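Local coordinates for glycosyltransferase (Streptomyces halstedii, PDB 3WAD), which belongs to the GT-B clan of glycosyltransferases, resembling the erythromycin biosynthesis protein CIII family, and is built from two domains with parallel sheets, at residues B[238-252]-B[305-319]. Residues are numbered along the deposited sequence; the frame is centred on the assembly and turned at random.
Sequences WLREAPSRPRVCLTL and VPLHALLPSCAAIVH
With SG of C249 trans to its backbone N (chi1 169°) and CG of L310 likewise (chi1 -178°), the thiol meets the leucine branch CD2, SG to CD2 3.7 Å, while CD1 of I317 closes on the same sulfur at 3.6 Å. The other branch of L310, CD1, lies against CD of R247 and reaches the edge of the W238 indole. Nearby, L239 sets CD1 on CB of A309, 3.6 Å away, and CD2 over the helix backbone at L310. The R247 chain bends at chi3 and brings NH1 to OG of S313 in a weak bond at the guanidinium edge; that hydroxyl donates to O of L310 (3.0 Å), which also takes N of S313. CB of P243 sits above one guanidinium face, displaced toward its rim. Strands 247-251 and 316-319 run parallel, 11° apart, laced by V318 N to C249 O (2.8 Å) and T251 N to V318 O (3.0 Å). On the face bearing L250, its CD1 lies alongside CB of V318 (3.6 Å), with helix 369-381 covering V248 and A316. Strand 279-283 flanks 247-251 on its other edge. Neighbouring inner strands of a six-stranded parallel sheet, packed by helices, are characteristic of the Rossmann-like C-terminal domain of GT-B glycosyltransferases.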
ATOM      1  N   TRP B 238      -1.930 -24.819   0.872  1.00 43.82           N
ATOM      2  CA  TRP B 238      -1.176 -25.674   1.753  1.00 44.46           C
ATOM      3  C   TRP B 238      -0.717 -24.931   3.029  1.00 46.55           C
ATOM      4  O   TRP B 238      -0.653 -25.542   4.106  1.00 46.77           O
ATOM      5  CB  TRP B 238      -0.039 -26.325   0.959  1.00 43.52           C
ATOM      6  CG  TRP B 238       0.939 -25.367   0.488  1.00 39.56           C
ATOM      7  CD1 TRP B 238       1.056 -24.834  -0.777  1.00 37.63           C
ATOM      8  CD2 TRP B 238       1.972 -24.772   1.282  1.00 35.79           C
ATOM      9  NE1 TRP B 238       2.117 -23.952  -0.808  1.00 35.68           N
ATOM     10  CE2 TRP B 238       2.689 -23.896   0.442  1.00 35.79           C
ATOM     11  CE3 TRP B 238       2.365 -24.908   2.631  1.00 37.37           C
ATOM     12  CZ2 TRP B 238       3.776 -23.161   0.896  1.00 35.94           C
ATOM     13  CZ3 TRP B 238       3.437 -24.180   3.083  1.00 38.21           C
ATOM     14  CH2 TRP B 238       4.137 -23.312   2.209  1.00 36.60           C
ATOM     15  N   LEU B 239      -0.443 -23.617   2.922  1.00 48.38           N
ATOM     16  CA  LEU B 239      -0.225 -22.751   4.103  1.00 50.22           C
ATOM     17  C   LEU B 239      -1.460 -22.577   4.983  1.00 52.52           C
ATOM     18  O   LEU B 239      -1.367 -22.147   6.133  1.00 53.28           O
ATOM     19  CB  LEU B 239       0.286 -21.364   3.714  1.00 49.49           C
ATOM     20  CG  LEU B 239       1.780 -21.098   3.874  1.00 48.23           C
ATOM     21  CD1 LEU B 239       2.132 -19.710   3.475  1.00 44.98           C
ATOM     22  CD2 LEU B 239       2.190 -21.355   5.295  1.00 46.64           C
ATOM     23  N   ARG B 240      -2.630 -22.887   4.459  1.00 55.18           N
ATOM     24  CA  ARG B 240      -3.842 -22.541   5.183  1.00 57.67           C
ATOM     25  C   ARG B 240      -4.164 -23.607   6.213  1.00 59.17           C
ATOM     26  O   ARG B 240      -4.893 -23.351   7.178  1.00 59.57           O
ATOM     27  CB  ARG B 240      -5.009 -22.264   4.218  1.00 57.45           C
ATOM     28  CG  ARG B 240      -5.059 -20.788   3.785  1.00 59.42           C
ATOM     29  CD  ARG B 240      -5.237 -20.584   2.251  1.00 62.01           C
ATOM     30  NE  ARG B 240      -6.611 -20.479   1.717  1.00 63.19           N
ATOM     31  CZ  ARG B 240      -7.759 -20.717   2.370  1.00 64.18           C
ATOM     32  NH1 ARG B 240      -7.788 -21.118   3.641  1.00 62.81           N
ATOM     33  NH2 ARG B 240      -8.914 -20.538   1.732  1.00 64.15           N
ATOM     34  N   GLU B 241      -3.563 -24.781   6.030  1.00 61.17           N
ATOM     35  CA  GLU B 241      -3.825 -25.952   6.856  1.00 63.32           C
ATOM     36  C   GLU B 241      -3.000 -25.959   8.145  1.00 64.49           C
ATOM     37  O   GLU B 241      -1.781 -25.759   8.118  1.00 65.40           O
ATOM     38  CB  GLU B 241      -3.525 -27.232   6.058  1.00 63.61           C
ATOM     39  CG  GLU B 241      -4.040 -27.227   4.592  1.00 65.43           C
ATOM     40  CD  GLU B 241      -3.654 -28.493   3.797  1.00 67.55           C
ATOM     41  OE1 GLU B 241      -3.016 -29.405   4.373  1.00 68.36           O
ATOM     42  OE2 GLU B 241      -3.997 -28.589   2.590  1.00 68.74           O
ATOM     43  N   ALA B 242      -3.665 -26.202   9.276  1.00 65.71           N
ATOM     44  CA  ALA B 242      -2.992 -26.537  10.545  1.00 65.68           C
ATOM     45  C   ALA B 242      -1.585 -27.134  10.330  1.00 65.87           C
ATOM     46  O   ALA B 242      -1.413 -28.154   9.647  1.00 65.56           O
ATOM     47  CB  ALA B 242      -3.864 -27.498  11.364  1.00 65.38           C
ATOM     48  N   PRO B 243      -0.567 -26.478  10.881  1.00 66.18           N
ATOM     49  CA  PRO B 243       0.777 -27.033  10.771  1.00 66.07           C
ATOM     50  C   PRO B 243       0.877 -28.438  11.390  1.00 65.86           C
ATOM     51  O   PRO B 243       0.560 -28.638  12.558  1.00 65.84           O
ATOM     52  CB  PRO B 243       1.644 -26.017  11.527  1.00 66.34           C
ATOM     53  CG  PRO B 243       0.658 -25.189  12.348  1.00 66.64           C
ATOM     54  CD  PRO B 243      -0.574 -25.144  11.507  1.00 66.42           C
ATOM     55  N   SER B 244       1.318 -29.391  10.582  1.00 65.32           N
ATOM     56  CA  SER B 244       1.485 -30.775  10.988  1.00 65.06           C
ATOM     57  C   SER B 244       2.513 -31.004  12.137  1.00 64.50           C
ATOM     58  O   SER B 244       2.174 -31.639  13.164  1.00 65.12           O
ATOM     59  CB  SER B 244       1.878 -31.599   9.764  1.00 65.14           C
ATOM     60  OG  SER B 244       1.821 -32.973  10.072  1.00 66.04           O
ATOM     61  N   ARG B 245       3.750 -30.510  11.942  1.00 62.29           N
ATOM     62  CA  ARG B 245       4.874 -30.565  12.933  1.00 59.17           C
ATOM     63  C   ARG B 245       5.940 -29.515  12.526  1.00 56.51           C
ATOM     64  O   ARG B 245       5.773 -28.868  11.517  1.00 55.44           O
ATOM     65  CB  ARG B 245       5.489 -31.957  12.933  1.00 59.23           C
ATOM     66  CG  ARG B 245       5.869 -32.400  11.544  1.00 59.10           C
ATOM     67  CD  ARG B 245       7.274 -32.910  11.514  1.00 56.59           C
ATOM     68  NE  ARG B 245       7.507 -33.406  10.177  1.00 53.33           N
ATOM     69  CZ  ARG B 245       8.474 -34.242   9.822  1.00 49.43           C
ATOM     70  NH1 ARG B 245       9.360 -34.691  10.695  1.00 49.90           N
ATOM     71  NH2 ARG B 245       8.544 -34.631   8.569  1.00 50.60           N
ATOM     72  N   PRO B 246       7.045 -29.367  13.279  1.00 54.48           N
ATOM     73  CA  PRO B 246       7.971 -28.234  13.010  1.00 52.78           C
ATOM     74  C   PRO B 246       8.270 -27.975  11.523  1.00 49.86           C
ATOM     75  O   PRO B 246       8.297 -28.901  10.728  1.00 50.12           O
ATOM     76  CB  PRO B 246       9.245 -28.640  13.762  1.00 52.92           C
ATOM     77  CG  PRO B 246       8.708 -29.464  14.911  1.00 54.24           C
ATOM     78  CD  PRO B 246       7.582 -30.262  14.322  1.00 54.54           C
ATOM     79  N   ARG B 247       8.443 -26.710  11.152  1.00 46.46           N
ATOM     80  CA  ARG B 247       8.667 -26.343   9.747  1.00 42.71           C
ATOM     81  C   ARG B 247       9.994 -25.634   9.706  1.00 39.54           C
ATOM     82  O   ARG B 247      10.374 -24.990  10.686  1.00 37.01           O
ATOM     83  CB  ARG B 247       7.627 -25.351   9.307  1.00 43.28           C
ATOM     84  CG  ARG B 247       6.958 -25.662   8.059  1.00 44.67           C
ATOM     85  CD  ARG B 247       5.604 -24.968   8.078  1.00 47.21           C
ATOM     86  NE  ARG B 247       4.536 -25.903   7.713  1.00 52.32           N
ATOM     87  CZ  ARG B 247       3.245 -25.603   7.559  1.00 49.95           C
ATOM     88  NH1 ARG B 247       2.796 -24.367   7.699  1.00 44.45           N
ATOM     89  NH2 ARG B 247       2.416 -26.565   7.230  1.00 48.35           N
ATOM     90  N   VAL B 248      10.682 -25.738   8.575  1.00 35.64           N
ATOM     91  CA  VAL B 248      11.900 -24.981   8.356  1.00 35.07           C
ATOM     92  C   VAL B 248      11.785 -24.391   6.966  1.00 34.89           C
ATOM     93  O   VAL B 248      11.246 -25.026   6.066  1.00 34.22           O
ATOM     94  CB  VAL B 248      13.174 -25.857   8.461  1.00 34.48           C
ATOM     95  CG1 VAL B 248      14.406 -25.139   7.905  1.00 35.88           C
ATOM     96  CG2 VAL B 248      13.409 -26.254   9.948  1.00 36.55           C
ATOM     97  N   CYS B 249      12.298 -23.167   6.813  1.00 33.65           N
ATOM     98  CA  CYS B 249      12.162 -22.448   5.622  1.00 32.89           C
ATOM     99  C   CYS B 249      13.557 -22.378   5.066  1.00 32.78           C
ATOM    100  O   CYS B 249      14.479 -21.940   5.726  1.00 32.41           O
ATOM    101  CB  CYS B 249      11.569 -21.063   5.934  1.00 33.45           C
ATOM    102  SG  CYS B 249      11.704 -20.044   4.469  1.00 39.56           S
ATOM    103  N   LEU B 250      13.710 -22.853   3.844  1.00 32.84           N
ATOM    104  CA  LEU B 250      14.965 -22.868   3.109  1.00 34.69           C
ATOM    105  C   LEU B 250      14.897 -21.995   1.855  1.00 35.38           C
ATOM    106  O   LEU B 250      14.190 -22.315   0.911  1.00 34.83           O
ATOM    107  CB  LEU B 250      15.294 -24.318   2.706  1.00 33.73           C
ATOM    108  CG  LEU B 250      16.521 -24.538   1.859  1.00 34.85           C
ATOM    109  CD1 LEU B 250      17.815 -24.163   2.669  1.00 33.39           C
ATOM    110  CD2 LEU B 250      16.530 -25.983   1.243  1.00 34.34           C
ATOM    111  N   THR B 251      15.651 -20.897   1.856  1.00 37.85           N
ATOM    112  CA  THR B 251      15.734 -19.930   0.763  1.00 40.68           C
ATOM    113  C   THR B 251      17.209 -19.657   0.524  1.00 42.64           C
ATOM    114  O   THR B 251      17.685 -18.575   0.841  1.00 42.71           O
ATOM    115  CB  THR B 251      15.035 -18.534   1.096  1.00 41.09           C
ATOM    116  OG1 THR B 251      15.491 -18.056   2.350  1.00 44.22           O
ATOM    117  CG2 THR B 251      13.591 -18.639   1.215  1.00 38.28           C
ATOM    118  N   LEU B 252      17.921 -20.681   0.045  1.00 45.54           N
ATOM    119  CA  LEU B 252      19.364 -20.667  -0.244  1.00 48.97           C
ATOM    120  C   LEU B 252      19.630 -21.124  -1.703  1.00 51.83           C
ATOM    121  O   LEU B 252      20.778 -21.341  -2.125  1.00 52.96           O
ATOM    122  CB  LEU B 252      20.129 -21.565   0.751  1.00 48.46           C
ATOM    123  CG  LEU B 252      21.098 -20.957   1.761  1.00 47.74           C
ATOM    124  CD1 LEU B 252      22.143 -21.996   1.991  1.00 49.98           C
ATOM    125  CD2 LEU B 252      21.763 -19.675   1.268  1.00 43.97           C
ATOM    126  N   VAL B 305       7.468 -18.014  -1.627  1.00 39.45           N
ATOM    127  CA  VAL B 305       6.508 -18.042  -0.509  1.00 38.98           C
ATOM    128  C   VAL B 305       6.509 -16.735   0.293  1.00 37.34           C
ATOM    129  O   VAL B 305       7.579 -16.211   0.585  1.00 36.65           O
ATOM    130  CB  VAL B 305       6.770 -19.228   0.422  1.00 39.91           C
ATOM    131  CG1 VAL B 305       8.114 -19.021   1.182  1.00 39.06           C
ATOM    132  CG2 VAL B 305       5.553 -19.442   1.357  1.00 40.45           C
ATOM    133  N   PRO B 306       5.316 -16.208   0.638  1.00 37.03           N
ATOM    134  CA  PRO B 306       5.208 -15.042   1.570  1.00 34.98           C
ATOM    135  C   PRO B 306       5.671 -15.366   3.011  1.00 33.25           C
ATOM    136  O   PRO B 306       4.975 -16.042   3.777  1.00 33.04           O
ATOM    137  CB  PRO B 306       3.732 -14.678   1.500  1.00 35.71           C
ATOM    138  CG  PRO B 306       3.006 -16.027   1.155  1.00 36.03           C
ATOM    139  CD  PRO B 306       3.993 -16.711   0.202  1.00 37.38           C
ATOM    140  N   LEU B 307       6.854 -14.861   3.369  1.00 31.66           N
ATOM    141  CA  LEU B 307       7.531 -15.179   4.614  1.00 30.98           C
ATOM    142  C   LEU B 307       6.678 -14.861   5.824  1.00 30.96           C
ATOM    143  O   LEU B 307       6.709 -15.563   6.819  1.00 29.71           O
ATOM    144  CB  LEU B 307       8.817 -14.354   4.735  1.00 29.98           C
ATOM    145  CG  LEU B 307      10.162 -14.999   4.416  1.00 35.04           C
ATOM    146  CD1 LEU B 307      10.076 -16.395   3.779  1.00 36.17           C
ATOM    147  CD2 LEU B 307      11.028 -14.044   3.628  1.00 34.94           C
ATOM    148  N   HIS B 308       5.942 -13.747   5.757  1.00 31.09           N
ATOM    149  CA  HIS B 308       5.133 -13.355   6.894  1.00 29.97           C
ATOM    150  C   HIS B 308       4.019 -14.347   7.034  1.00 30.17           C
ATOM    151  O   HIS B 308       3.545 -14.475   8.114  1.00 30.52           O
ATOM    152  CB  HIS B 308       4.561 -11.959   6.717  1.00 31.21           C
ATOM    153  CG  HIS B 308       3.850 -11.775   5.412  1.00 31.27           C
ATOM    154  ND1 HIS B 308       2.475 -11.756   5.300  1.00 36.42           N
ATOM    155  CD2 HIS B 308       4.336 -11.611   4.157  1.00 26.79           C
ATOM    156  CE1 HIS B 308       2.140 -11.594   4.025  1.00 32.24           C
ATOM    157  NE2 HIS B 308       3.255 -11.500   3.313  1.00 30.92           N
ATOM    158  N   ALA B 309       3.597 -15.088   5.991  1.00 30.31           N
ATOM    159  CA  ALA B 309       2.553 -16.166   6.273  1.00 29.76           C
ATOM    160  C   ALA B 309       3.175 -17.454   6.764  1.00 29.97           C
ATOM    161  O   ALA B 309       2.593 -18.154   7.625  1.00 27.44           O
ATOM    162  CB  ALA B 309       1.654 -16.475   5.088  1.00 29.62           C
ATOM    163  N   LEU B 310       4.378 -17.719   6.244  1.00 29.44           N
ATOM    164  CA  LEU B 310       5.149 -18.931   6.570  1.00 31.22           C
ATOM    165  C   LEU B 310       5.857 -18.852   7.948  1.00 31.34           C
ATOM    166  O   LEU B 310       5.711 -19.750   8.773  1.00 32.79           O
ATOM    167  CB  LEU B 310       6.186 -19.242   5.440  1.00 29.99           C
ATOM    168  CG  LEU B 310       7.044 -20.519   5.614  1.00 31.61           C
ATOM    169  CD1 LEU B 310       6.223 -21.818   5.717  1.00 30.17           C
ATOM    170  CD2 LEU B 310       8.025 -20.612   4.430  1.00 31.17           C
ATOM    171  N   LEU B 311       6.648 -17.814   8.180  1.00 31.49           N
ATOM    172  CA  LEU B 311       7.539 -17.835   9.339  1.00 32.93           C
ATOM    173  C   LEU B 311       6.890 -18.029  10.723  1.00 33.66           C
ATOM    174  O   LEU B 311       7.535 -18.562  11.586  1.00 33.38           O
ATOM    175  CB  LEU B 311       8.501 -16.638   9.363  1.00 32.09           C
ATOM    176  CG  LEU B 311       9.589 -16.647   8.301  1.00 33.06           C
ATOM    177  CD1 LEU B 311      10.348 -15.410   8.508  1.00 32.20           C
ATOM    178  CD2 LEU B 311      10.516 -17.904   8.448  1.00 33.88           C
ATOM    179  N   PRO B 312       5.636 -17.551  10.964  1.00 36.56           N
ATOM    180  CA  PRO B 312       5.001 -17.824  12.302  1.00 36.46           C
ATOM    181  C   PRO B 312       4.949 -19.314  12.712  1.00 38.40           C
ATOM    182  O   PRO B 312       4.854 -19.646  13.905  1.00 39.71           O
ATOM    183  CB  PRO B 312       3.591 -17.287  12.117  1.00 36.22           C
ATOM    184  CG  PRO B 312       3.801 -16.145  11.123  1.00 36.86           C
ATOM    185  CD  PRO B 312       4.742 -16.726  10.123  1.00 35.90           C
ATOM    186  N   SER B 313       4.991 -20.203  11.734  1.00 38.23           N
ATOM    187  CA  SER B 313       5.010 -21.611  12.027  1.00 38.53           C
ATOM    188  C   SER B 313       6.403 -22.277  11.873  1.00 37.40           C
ATOM    189  O   SER B 313       6.473 -23.486  11.875  1.00 37.49           O
ATOM    190  CB  SER B 313       3.982 -22.314  11.127  1.00 39.22           C
ATOM    191  OG  SER B 313       4.383 -22.300   9.765  1.00 39.49           O
ATOM    192  N   CYS B 314       7.502 -21.520  11.747  1.00 36.02           N
ATOM    193  CA  CYS B 314       8.808 -22.167  11.409  1.00 35.58           C
ATOM    194  C   CYS B 314       9.720 -22.199  12.594  1.00 34.15           C
ATOM    195  O   CYS B 314       9.817 -21.206  13.269  1.00 34.19           O
ATOM    196  CB  CYS B 314       9.574 -21.436  10.305  1.00 33.27           C
ATOM    197  SG  CYS B 314       8.843 -21.727   8.728  1.00 38.08           S
ATOM    198  N   ALA B 315      10.439 -23.295  12.793  1.00 32.78           N
ATOM    199  CA  ALA B 315      11.462 -23.340  13.857  1.00 31.21           C
ATOM    200  C   ALA B 315      12.780 -22.739  13.363  1.00 29.97           C
ATOM    201  O   ALA B 315      13.644 -22.428  14.167  1.00 29.01           O
ATOM    202  CB  ALA B 315      11.699 -24.820  14.374  1.00 30.52           C
ATOM    203  N   ALA B 316      12.971 -22.606  12.049  1.00 29.84           N
ATOM    204  CA  ALA B 316      14.247 -22.057  11.564  1.00 28.58           C
ATOM    205  C   ALA B 316      14.117 -21.524  10.152  1.00 28.52           C
ATOM    206  O   ALA B 316      13.234 -21.961   9.407  1.00 29.73           O
ATOM    207  CB  ALA B 316      15.355 -23.113  11.658  1.00 28.06           C
ATOM    208  N   ILE B 317      14.989 -20.599   9.773  1.00 26.67           N
ATOM    209  CA  ILE B 317      15.072 -20.221   8.359  1.00 25.79           C
ATOM    210  C   ILE B 317      16.539 -20.218   8.005  1.00 24.71           C
ATOM    211  O   ILE B 317      17.374 -19.702   8.742  1.00 25.07           O
ATOM    212  CB  ILE B 317      14.444 -18.801   8.073  1.00 24.51           C
ATOM    213  CG1 ILE B 317      14.541 -18.437   6.571  1.00 27.19           C
ATOM    214  CG2 ILE B 317      15.046 -17.778   9.010  1.00 23.34           C
ATOM    215  CD1 ILE B 317      13.504 -17.405   6.147  1.00 30.11           C
ATOM    216  N   VAL B 318      16.822 -20.785   6.855  1.00 24.92           N
ATOM    217  CA  VAL B 318      18.183 -20.909   6.309  1.00 23.44           C
ATOM    218  C   VAL B 318      18.236 -19.976   5.151  1.00 22.54           C
ATOM    219  O   VAL B 318      17.456 -20.174   4.200  1.00 21.77           O
ATOM    220  CB  VAL B 318      18.411 -22.386   5.782  1.00 22.45           C
ATOM    221  CG1 VAL B 318      19.842 -22.587   5.302  1.00 20.44           C
ATOM    222  CG2 VAL B 318      18.090 -23.392   6.889  1.00 22.49           C
ATOM    223  N   HIS B 319      19.147 -18.996   5.168  1.00 22.59           N
ATOM    224  CA  HIS B 319      19.109 -18.010   4.093  1.00 25.11           C
ATOM    225  C   HIS B 319      20.464 -17.277   3.933  1.00 26.62           C
ATOM    226  O   HIS B 319      21.427 -17.554   4.682  1.00 25.67           O
ATOM    227  CB  HIS B 319      17.905 -17.048   4.337  1.00 26.91           C
ATOM    228  CG  HIS B 319      18.125 -16.079   5.452  1.00 24.78           C
ATOM    229  ND1 HIS B 319      18.063 -16.435   6.781  1.00 31.90           N
ATOM    230  CD2 HIS B 319      18.496 -14.783   5.428  1.00 31.35           C
ATOM    231  CE1 HIS B 319      18.322 -15.376   7.528  1.00 29.14           C
ATOM    232  NE2 HIS B 319      18.591 -14.361   6.732  1.00 31.40           N
TER
HETATM  233  O   HOH W   1       8.243 -25.230  13.506  1.00 39.40           O